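Long-range contacts in succinate-semialdehyde dehydrogenase (Synechococcus sp., PDB 4ITA), which probably catalyses the NADP-dependent oxidation of succinic semialdehyde to succinate, as a member of the aldehyde dehydrogenase family: residues R269-A277 with T371-A382; F387-N396 with L408-V419. All coordinates share one frame; numbering follows the deposited sequence.

Contact 1 (R269-A277 with T371-A382); sequences RFILHEAIA and TVKDLDQAIALA. With EDO (1,2-ethanediol), chain L.
Arg269 sets CG anti to its own carbonyl carbon (chi1 -65°) and bends at chi3 (-54°), and this turns its guanidinium edge to the last carbonyls of segment 371-382. Ile271 likewise holds CG1 anti to its carbonyl carbon, which turns that branch to the helix and CG2 to Val372; CD1 extends on from CG1. The two terminal nitrogens of Arg269 each take one oxygen. NH1 donates to Leu381 O at 3.0 Å, and NH2 donates to Ala382 O at 2.8 Å. Both acceptors lie close to the guanidinium plane. The two bonds fix the rotation of the group, which meets the C-terminal part of helix 375-383 edge-on. The dipole of that helix would probably suit a positive charge. Arg269 NE is bonded to Ser234 O, a further anchor for the group. An alanine here would remove the guanidinium and would probably leave the carbonyls of Leu381 and Ala382 without these donors. Two residues on, Ile271 CD1 packs on Ala382 CA at 3.6 Å. Its CG2 meets Val372 CG1 at 3.8 Å.

Strands 267-273 and 366-372 are parallel neighbours in the seven-stranded sheet of an aldehyde dehydrogenase. Helix 375-383 then runs back antiparallel to strand 269-273, at 172°, over the Ile271 side. Val372 joins the strand ends through both backbone polar atoms: its N donates to Leu272 O, and its O accepts from Glu274 N at 2.9 Å. His273 caps the next helix, with ND1 accepting from Ala275 N at 3.0 Å in the ring plane. At the solvent edge, Glu274 CB rests on Thr371 CG2 at 3.6 Å. Farther out, Glu274 OE2 and Lys373 NZ form a weak salt bridge of 3.3 Å.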
loop_
_atom_site.group_PDB
_atom_site.type_symbol
_atom_site.label_atom_id
_atom_site.label_comp_id
_atom_site.label_asym_id
_atom_site.label_seq_id
_atom_site.Cartn_x
_atom_site.Cartn_y
_atom_site.Cartn_z
ATOM N N ARG A 269 -5.531 -21.287 -17.982
ATOM C CA ARG A 269 -6.853 -21.594 -18.527
ATOM C C ARG A 269 -6.937 -21.081 -19.956
ATOM O O ARG A 269 -6.921 -19.873 -20.195
ATOM C CB ARG A 269 -7.953 -20.968 -17.651
ATOM C CG ARG A 269 -8.017 -21.562 -16.228
ATOM C CD ARG A 269 -9.056 -20.857 -15.326
ATOM N NE ARG A 269 -8.774 -19.431 -15.322
ATOM C CZ ARG A 269 -9.625 -18.467 -15.653
ATOM N NH1 ARG A 269 -10.906 -18.731 -15.911
ATOM N NH2 ARG A 269 -9.186 -17.214 -15.688
ATOM N N PHE A 270 -7.003 -22.016 -20.899
ATOM C CA PHE A 270 -7.107 -21.697 -22.312
ATOM C C PHE A 270 -8.573 -21.586 -22.674
ATOM O O PHE A 270 -9.340 -22.529 -22.471
ATOM C CB PHE A 270 -6.413 -22.777 -23.145
ATOM C CG PHE A 270 -4.917 -22.754 -23.013
ATOM C CD1 PHE A 270 -4.295 -23.270 -21.887
ATOM C CD2 PHE A 270 -4.138 -22.176 -23.998
ATOM C CE1 PHE A 270 -2.914 -23.220 -21.757
ATOM C CE2 PHE A 270 -2.757 -22.128 -23.880
ATOM C CZ PHE A 270 -2.147 -22.650 -22.751
ATOM N N ILE A 271 -8.951 -20.411 -23.167
ATOM C CA ILE A 271 -10.340 -20.090 -23.468
ATOM C C ILE A 271 -10.451 -19.869 -24.968
ATOM O O ILE A 271 -9.947 -18.887 -25.509
ATOM C CB ILE A 271 -10.797 -18.872 -22.650
ATOM C CG1 ILE A 271 -10.741 -19.220 -21.154
ATOM C CG2 ILE A 271 -12.203 -18.451 -23.062
ATOM C CD1 ILE A 271 -10.892 -18.033 -20.219
ATOM N N LEU A 272 -11.064 -20.838 -25.642
ATOM C CA LEU A 272 -11.008 -20.919 -27.095
ATOM C C LEU A 272 -12.352 -20.617 -27.729
ATOM O O LEU A 272 -13.359 -21.243 -27.385
ATOM C CB LEU A 272 -10.567 -22.326 -27.513
ATOM C CG LEU A 272 -9.334 -22.879 -26.794
ATOM C CD1 LEU A 272 -9.004 -24.273 -27.320
ATOM C CD2 LEU A 272 -8.155 -21.948 -26.960
ATOM N N HIS A 273 -12.372 -19.666 -28.659
ATOM C CA HIS A 273 -13.588 -19.431 -29.435
ATOM C C HIS A 273 -13.939 -20.695 -30.226
ATOM O O HIS A 273 -13.064 -21.308 -30.845
ATOM C CB HIS A 273 -13.408 -18.248 -30.387
ATOM C CG HIS A 273 -14.686 -17.796 -31.016
ATOM N ND1 HIS A 273 -15.345 -18.532 -31.976
ATOM C CD2 HIS A 273 -15.435 -16.690 -30.805
ATOM C CE1 HIS A 273 -16.444 -17.891 -32.339
ATOM N NE2 HIS A 273 -16.523 -16.773 -31.639
ATOM N N GLU A 274 -15.215 -21.082 -30.207
ATOM C CA GLU A 274 -15.647 -22.326 -30.847
ATOM C C GLU A 274 -15.248 -22.447 -32.321
ATOM O O GLU A 274 -15.037 -23.560 -32.812
ATOM C CB GLU A 274 -17.155 -22.532 -30.678
ATOM C CG GLU A 274 -18.021 -21.442 -31.260
ATOM C CD GLU A 274 -19.493 -21.805 -31.223
ATOM O OE1 GLU A 274 -20.294 -21.076 -31.841
ATOM O OE2 GLU A 274 -19.841 -22.821 -30.584
ATOM N N ALA A 275 -15.118 -21.323 -33.018
ATOM C CA ALA A 275 -14.786 -21.359 -34.440
ATOM C C ALA A 275 -13.376 -21.896 -34.698
ATOM O O ALA A 275 -13.095 -22.429 -35.776
ATOM C CB ALA A 275 -14.950 -19.980 -35.062
ATOM N N ILE A 276 -12.487 -21.748 -33.716
ATOM C CA ILE A 276 -11.107 -22.199 -33.884
ATOM C C ILE A 276 -10.684 -23.246 -32.866
ATOM O O ILE A 276 -9.540 -23.703 -32.883
ATOM C CB ILE A 276 -10.100 -20.999 -33.902
ATOM C CG1 ILE A 276 -10.249 -20.096 -32.661
ATOM C CG2 ILE A 276 -10.299 -20.172 -35.165
ATOM C CD1 ILE A 276 -9.637 -20.626 -31.368
ATOM N N ALA A 277 -11.597 -23.626 -31.987
ATOM C CA ALA A 277 -11.239 -24.473 -30.850
ATOM C C ALA A 277 -10.698 -25.844 -31.245
ATOM O O ALA A 277 -9.741 -26.335 -30.639
ATOM C CB ALA A 277 -12.418 -24.627 -29.918
ATOM N N THR A 371 -14.269 -23.918 -24.103
ATOM C CA THR A 371 -14.753 -23.351 -25.358
ATOM C C THR A 371 -15.836 -22.314 -25.072
ATOM O O THR A 371 -16.680 -22.515 -24.192
ATOM C CB THR A 371 -15.295 -24.445 -26.299
ATOM O OG1 THR A 371 -14.253 -25.386 -26.591
ATOM C CG2 THR A 371 -15.787 -23.854 -27.604
ATOM N N VAL A 372 -15.794 -21.199 -25.799
ATOM C CA VAL A 372 -16.792 -20.141 -25.651
ATOM C C VAL A 372 -17.342 -19.720 -27.013
ATOM O O VAL A 372 -16.734 -19.995 -28.047
ATOM C CB VAL A 372 -16.238 -18.918 -24.877
ATOM C CG1 VAL A 372 -15.861 -19.311 -23.453
ATOM C CG2 VAL A 372 -15.040 -18.335 -25.590
ATOM N N LYS A 373 -18.490 -19.045 -27.003
ATOM C CA LYS A 373 -19.208 -18.731 -28.236
ATOM C C LYS A 373 -19.038 -17.300 -28.721
ATOM O O LYS A 373 -19.268 -17.007 -29.896
ATOM C CB LYS A 373 -20.704 -18.999 -28.064
ATOM C CG LYS A 373 -21.092 -20.456 -28.048
ATOM C CD LYS A 373 -22.594 -20.591 -27.884
ATOM C CE LYS A 373 -22.995 -22.031 -27.610
ATOM N NZ LYS A 373 -22.554 -22.938 -28.702
ATOM N N ASP A 374 -18.671 -16.398 -27.818
ATOM C CA ASP A 374 -18.540 -14.993 -28.176
ATOM C C ASP A 374 -17.687 -14.239 -27.169
ATOM O O ASP A 374 -17.240 -14.803 -26.164
ATOM C CB ASP A 374 -19.922 -14.321 -28.358
ATOM C CG ASP A 374 -20.807 -14.407 -27.124
ATOM O OD1 ASP A 374 -20.296 -14.462 -25.987
ATOM O OD2 ASP A 374 -22.046 -14.390 -27.287
ATOM N N LEU A 375 -17.490 -12.960 -27.446
ATOM C CA LEU A 375 -16.651 -12.095 -26.632
ATOM C C LEU A 375 -17.136 -11.952 -25.182
ATOM O O LEU A 375 -16.336 -12.046 -24.245
ATOM C CB LEU A 375 -16.559 -10.731 -27.315
ATOM C CG LEU A 375 -15.636 -9.693 -26.695
ATOM C CD1 LEU A 375 -14.246 -10.252 -26.567
ATOM C CD2 LEU A 375 -15.622 -8.451 -27.560
ATOM N N ASP A 376 -18.434 -11.730 -24.986
ATOM C CA ASP A 376 -18.967 -11.573 -23.636
ATOM C C ASP A 376 -18.706 -12.825 -22.804
ATOM O O ASP A 376 -18.324 -12.742 -21.638
ATOM C CB ASP A 376 -20.468 -11.259 -23.648
ATOM C CG ASP A 376 -20.775 -9.823 -24.040
ATOM O OD1 ASP A 376 -19.839 -9.041 -24.250
ATOM O OD2 ASP A 376 -21.975 -9.476 -24.130
ATOM N N GLN A 377 -18.904 -13.990 -23.407
ATOM C CA GLN A 377 -18.710 -15.249 -22.692
ATOM C C GLN A 377 -17.232 -15.457 -22.364
ATOM O O GLN A 377 -16.886 -15.940 -21.293
ATOM C CB GLN A 377 -19.243 -16.415 -23.526
ATOM C CG GLN A 377 -19.279 -17.746 -22.800
ATOM C CD GLN A 377 -19.701 -18.891 -23.713
ATOM O OE1 GLN A 377 -20.144 -18.668 -24.840
ATOM N NE2 GLN A 377 -19.557 -20.120 -23.229
ATOM N N ALA A 378 -16.362 -15.075 -23.287
ATOM C CA ALA A 378 -14.919 -15.195 -23.066
ATOM C C ALA A 378 -14.461 -14.354 -21.877
ATOM O O ALA A 378 -13.701 -14.818 -21.026
ATOM C CB ALA A 378 -14.166 -14.789 -24.303
ATOM N N ILE A 379 -14.925 -13.113 -21.819
ATOM C CA ILE A 379 -14.551 -12.214 -20.737
ATOM C C ILE A 379 -15.122 -12.689 -19.399
ATOM O O ILE A 379 -14.424 -12.708 -18.383
ATOM C CB ILE A 379 -14.974 -10.768 -21.076
ATOM C CG1 ILE A 379 -14.131 -10.263 -22.251
ATOM C CG2 ILE A 379 -14.831 -9.859 -19.857
ATOM C CD1 ILE A 379 -14.649 -8.999 -22.909
ATOM N N ALA A 380 -16.384 -13.101 -19.394
ATOM C CA ALA A 380 -16.991 -13.600 -18.167
ATOM C C ALA A 380 -16.225 -14.802 -17.615
ATOM O O ALA A 380 -15.957 -14.889 -16.414
ATOM C CB ALA A 380 -18.457 -13.953 -18.395
ATOM N N LEU A 381 -15.875 -15.743 -18.489
ATOM C CA LEU A 381 -15.180 -16.935 -18.040
ATOM C C LEU A 381 -13.768 -16.586 -17.587
ATOM O O LEU A 381 -13.285 -17.090 -16.570
ATOM C CB LEU A 381 -15.150 -17.991 -19.150
ATOM C CG LEU A 381 -14.438 -19.304 -18.827
ATOM C CD1 LEU A 381 -15.039 -19.946 -17.595
ATOM C CD2 LEU A 381 -14.541 -20.240 -20.010
ATOM N N ALA A 382 -13.113 -15.715 -18.345
ATOM C CA ALA A 382 -11.760 -15.281 -18.000
ATOM C C ALA A 382 -11.695 -14.682 -16.600
ATOM O O ALA A 382 -10.728 -14.896 -15.861
ATOM C CB ALA A 382 -11.242 -14.292 -19.022
HETATM C C1 EDO L . -24.385 -11.938 -26.456
HETATM O O1 EDO L . -23.056 -12.300 -26.064
HETATM C C2 EDO L . -24.718 -10.592 -25.835
HETATM O O2 EDO L . -24.374 -10.619 -24.443
#

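Contact 2 (F387-N396 with L408-V419); sequences FGLGASAWTN and LDAGAVFINGMV. With EDO (1,2-ethanediol), chain Q.
Strands 390-394 and 412-415 run parallel, 4.7 Å apart at closest approach and inclined by 19°, with Ser392 level with Phe414 and Ala393 with Ile415. With helix 398-407 they make a beta-alpha-beta unit at the edge of this chain's part of the sheet. The regular ladder includes Phe414 N to Ala391 O and Ala393 N to Phe414 O. Ala391 CB packs against Leu408 CD1 at 4.0 Å, and Ala393 CB meets Ile415 CD1. On the face of Ser392, Val419 CG2 lies 3.4 Å from Ala391 O. With chi1 at 177°, Ser392 turns OG away from its own N and toward Gly417, where it donates to Gly417 O at 2.8 Å; it also accepts from Trp394 NE1. The indole is thereby tied to the turn that its face covers. Asn416 CA sits over the six-membered ring, 3.7 Å from its centroid. Strand 412-415 continues the sheet into the second subunit, where Trp454 of that subunit stacks on Phe414. At the other end Leu389 touches the bound NADPH. The Asn416 amide grips the backbone of Thr395 twice: OD1 accepts from Thr395 N, and ND2 donates to Thr395 O, both at 3.0 Å.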
loop_
_atom_site.group_PDB
_atom_site.type_symbol
_atom_site.label_atom_id
_atom_site.label_comp_id
_atom_site.label_asym_id
_atom_site.label_seq_id
_atom_site.Cartn_x
_atom_site.Cartn_y
_atom_site.Cartn_z
ATOM N N PHE A 387 -8.584 -14.988 -8.573
ATOM C CA PHE A 387 -7.312 -14.343 -8.868
ATOM C C PHE A 387 -7.478 -13.263 -9.926
ATOM O O PHE A 387 -8.546 -13.108 -10.523
ATOM C CB PHE A 387 -6.301 -15.385 -9.359
ATOM C CG PHE A 387 -6.263 -16.635 -8.520
ATOM C CD1 PHE A 387 -5.711 -16.619 -7.250
ATOM C CD2 PHE A 387 -6.789 -17.822 -9.003
ATOM C CE1 PHE A 387 -5.683 -17.774 -6.475
ATOM C CE2 PHE A 387 -6.756 -18.984 -8.239
ATOM C CZ PHE A 387 -6.205 -18.954 -6.975
ATOM N N GLY A 388 -6.406 -12.525 -10.170
ATOM C CA GLY A 388 -6.426 -11.482 -11.179
ATOM C C GLY A 388 -5.041 -10.943 -11.455
ATOM O O GLY A 388 -4.793 -9.745 -11.301
ATOM N N LEU A 389 -4.130 -11.825 -11.848
ATOM C CA LEU A 389 -2.746 -11.431 -12.046
ATOM C C LEU A 389 -2.505 -10.980 -13.484
ATOM O O LEU A 389 -2.461 -9.784 -13.762
ATOM C CB LEU A 389 -1.804 -12.558 -11.625
ATOM C CG LEU A 389 -0.326 -12.182 -11.597
ATOM C CD1 LEU A 389 -0.058 -10.895 -10.794
ATOM C CD2 LEU A 389 0.465 -13.335 -11.035
ATOM N N GLY A 390 -2.365 -11.930 -14.404
ATOM C CA GLY A 390 -2.197 -11.591 -15.808
ATOM C C GLY A 390 -3.305 -12.145 -16.693
ATOM O O GLY A 390 -4.156 -12.918 -16.250
ATOM N N ALA A 391 -3.300 -11.727 -17.951
ATOM C CA ALA A 391 -4.264 -12.222 -18.926
ATOM C C ALA A 391 -3.680 -12.024 -20.309
ATOM O O ALA A 391 -3.069 -10.987 -20.584
ATOM C CB ALA A 391 -5.590 -11.480 -18.795
ATOM N N SER A 392 -3.864 -13.020 -21.177
ATOM C CA SER A 392 -3.408 -12.930 -22.559
ATOM C C SER A 392 -4.580 -13.189 -23.498
ATOM O O SER A 392 -5.363 -14.115 -23.268
ATOM C CB SER A 392 -2.305 -13.966 -22.787
ATOM O OG SER A 392 -1.858 -13.993 -24.130
ATOM N N ALA A 393 -4.711 -12.373 -24.544
ATOM C CA ALA A 393 -5.791 -12.540 -25.518
ATOM C C ALA A 393 -5.276 -12.359 -26.936
ATOM O O ALA A 393 -4.443 -11.487 -27.201
ATOM C CB ALA A 393 -6.944 -11.579 -25.230
ATOM N N TRP A 394 -5.778 -13.203 -27.833
ATOM C CA TRP A 394 -5.278 -13.303 -29.200
ATOM C C TRP A 394 -6.393 -12.991 -30.183
ATOM O O TRP A 394 -7.375 -13.723 -30.284
ATOM C CB TRP A 394 -4.671 -14.687 -29.441
ATOM C CG TRP A 394 -3.477 -14.887 -28.570
ATOM C CD1 TRP A 394 -3.472 -15.038 -27.211
ATOM C CD2 TRP A 394 -2.110 -14.900 -28.982
ATOM N NE1 TRP A 394 -2.183 -15.147 -26.758
ATOM C CE2 TRP A 394 -1.327 -15.073 -27.822
ATOM C CE3 TRP A 394 -1.472 -14.793 -30.222
ATOM C CZ2 TRP A 394 0.070 -15.143 -27.867
ATOM C CZ3 TRP A 394 -0.088 -14.858 -30.264
ATOM C CH2 TRP A 394 0.667 -15.036 -29.095
ATOM N N THR A 395 -6.236 -11.871 -30.874
ATOM C CA THR A 395 -7.228 -11.386 -31.818
ATOM C C THR A 395 -6.608 -10.239 -32.580
ATOM O O THR A 395 -5.775 -9.504 -32.048
ATOM C CB THR A 395 -8.512 -10.891 -31.114
ATOM O OG1 THR A 395 -9.320 -10.181 -32.062
ATOM C CG2 THR A 395 -8.176 -9.963 -29.948
ATOM N N ASN A 396 -7.017 -10.086 -33.833
ATOM C CA ASN A 396 -6.549 -8.979 -34.645
ATOM C C ASN A 396 -7.665 -8.021 -35.025
ATOM O O ASN A 396 -7.508 -7.188 -35.920
ATOM C CB ASN A 396 -5.787 -9.503 -35.854
ATOM C CG ASN A 396 -4.454 -10.081 -35.458
ATOM O OD1 ASN A 396 -3.554 -9.347 -35.053
ATOM N ND2 ASN A 396 -4.329 -11.401 -35.519
ATOM N N LEU A 408 -10.830 -7.330 -19.071
ATOM C CA LEU A 408 -10.198 -8.431 -18.347
ATOM C C LEU A 408 -9.723 -7.919 -16.990
ATOM O O LEU A 408 -9.004 -6.917 -16.910
ATOM C CB LEU A 408 -9.046 -9.035 -19.153
ATOM C CG LEU A 408 -9.501 -9.798 -20.399
ATOM C CD1 LEU A 408 -8.337 -10.093 -21.342
ATOM C CD2 LEU A 408 -10.218 -11.079 -20.001
ATOM N N ASP A 409 -10.153 -8.602 -15.931
ATOM C CA ASP A 409 -9.888 -8.177 -14.560
ATOM C C ASP A 409 -8.544 -8.715 -14.089
ATOM O O ASP A 409 -8.473 -9.729 -13.385
ATOM C CB ASP A 409 -11.000 -8.663 -13.617
ATOM C CG ASP A 409 -12.282 -7.851 -13.733
ATOM O OD1 ASP A 409 -12.237 -6.710 -14.232
ATOM O OD2 ASP A 409 -13.338 -8.361 -13.292
ATOM N N ALA A 410 -7.482 -8.028 -14.481
ATOM C CA ALA A 410 -6.133 -8.485 -14.199
ATOM C C ALA A 410 -5.217 -7.284 -14.069
ATOM O O ALA A 410 -5.535 -6.199 -14.561
ATOM C CB ALA A 410 -5.646 -9.398 -15.320
ATOM N N GLY A 411 -4.071 -7.481 -13.427
ATOM C CA GLY A 411 -3.066 -6.434 -13.358
ATOM C C GLY A 411 -2.295 -6.218 -14.652
ATOM O O GLY A 411 -1.646 -5.192 -14.829
ATOM N N ALA A 412 -2.365 -7.180 -15.569
ATOM C CA ALA A 412 -1.675 -7.049 -16.846
ATOM C C ALA A 412 -2.470 -7.732 -17.937
ATOM O O ALA A 412 -2.958 -8.847 -17.743
ATOM C CB ALA A 412 -0.286 -7.642 -16.762
ATOM N N VAL A 413 -2.609 -7.058 -19.077
ATOM C CA VAL A 413 -3.260 -7.642 -20.239
ATOM C C VAL A 413 -2.323 -7.554 -21.433
ATOM O O VAL A 413 -1.897 -6.457 -21.829
ATOM C CB VAL A 413 -4.593 -6.952 -20.574
ATOM C CG1 VAL A 413 -5.214 -7.575 -21.820
ATOM C CG2 VAL A 413 -5.561 -7.040 -19.406
ATOM N N PHE A 414 -2.000 -8.718 -21.991
ATOM C CA PHE A 414 -1.157 -8.809 -23.179
ATOM C C PHE A 414 -1.992 -9.249 -24.369
ATOM O O PHE A 414 -2.721 -10.240 -24.294
ATOM C CB PHE A 414 -0.005 -9.796 -22.958
ATOM C CG PHE A 414 1.171 -9.212 -22.213
ATOM C CD1 PHE A 414 1.013 -8.638 -20.954
ATOM C CD2 PHE A 414 2.443 -9.248 -22.774
ATOM C CE1 PHE A 414 2.102 -8.114 -20.267
ATOM C CE2 PHE A 414 3.535 -8.726 -22.095
ATOM C CZ PHE A 414 3.368 -8.150 -20.846
ATOM N N ILE A 415 -1.903 -8.496 -25.459
ATOM C CA ILE A 415 -2.620 -8.815 -26.685
ATOM C C ILE A 415 -1.637 -9.367 -27.723
ATOM O O ILE A 415 -0.663 -8.703 -28.085
ATOM C CB ILE A 415 -3.358 -7.585 -27.253
ATOM C CG1 ILE A 415 -4.341 -7.003 -26.226
ATOM C CG2 ILE A 415 -4.060 -7.928 -28.565
ATOM C CD1 ILE A 415 -5.466 -7.948 -25.825
ATOM N N ASN A 416 -1.897 -10.593 -28.181
ATOM C CA ASN A 416 -1.064 -11.277 -29.175
ATOM C C ASN A 416 0.361 -11.527 -28.688
ATOM O O ASN A 416 1.318 -11.510 -29.471
ATOM C CB ASN A 416 -1.082 -10.540 -30.527
ATOM C CG ASN A 416 -2.461 -10.515 -31.160
ATOM O OD1 ASN A 416 -3.267 -11.426 -30.954
ATOM N ND2 ASN A 416 -2.743 -9.468 -31.922
ATOM N N GLY A 417 0.490 -11.751 -27.386
ATOM C CA GLY A 417 1.736 -12.203 -26.799
ATOM C C GLY A 417 1.460 -12.815 -25.444
ATOM O O GLY A 417 0.398 -12.579 -24.869
ATOM N N MET A 418 2.403 -13.596 -24.929
ATOM C CA MET A 418 2.278 -14.122 -23.576
ATOM C C MET A 418 2.649 -13.063 -22.550
ATOM O O MET A 418 3.508 -12.213 -22.790
ATOM C CB MET A 418 3.139 -15.380 -23.366
ATOM C CG MET A 418 4.640 -15.234 -23.654
ATOM S SD MET A 418 5.623 -16.753 -23.308
ATOM C CE MET A 418 5.798 -16.556 -21.549
ATOM N N VAL A 419 1.997 -13.118 -21.398
ATOM C CA VAL A 419 2.344 -12.229 -20.301
ATOM C C VAL A 419 3.782 -12.506 -19.875
ATOM O O VAL A 419 4.185 -13.665 -19.728
ATOM C CB VAL A 419 1.379 -12.427 -19.111
ATOM C CG1 VAL A 419 1.750 -11.526 -17.944
ATOM C CG2 VAL A 419 -0.053 -12.156 -19.536
HETATM C C1 EDO Q . 0.678 -4.613 -13.122
HETATM O O1 EDO Q . 1.026 -5.802 -13.815
HETATM C C2 EDO Q . 0.871 -3.347 -13.934
HETATM O O2 EDO Q . 0.992 -2.108 -13.238
HETATM O O HOH W 1 -9.808 -12.051 -12.799
HETATM O O HOH W 2 -2.780 -13.124 -33.170
#

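Overall arrangement
Both contacts belong to the same seven-stranded sheet. Contact 1 joins two inner strands, but at their ends, so it is partly buried, with a charged pair facing solvent. Contact 2 is almost wholly buried and includes strand 412-415, outermost within the chain and extended by the second subunit. Contact 1 and contact 2 have centres about 14 Å apart. Strand 235-239 separates the two strand pairs, and helix 375-383 leads along the chain to strand 390-394. The contacts meet where Ala382 CB packs on Leu408 CD2 at 3.5 Å. Contact 1 adds arginine-to-helix bonds and a weak salt bridge to its short ladder. Contact 2 has a longer ladder, with neutral serine, asparagine and tryptophan groups fixing the turn.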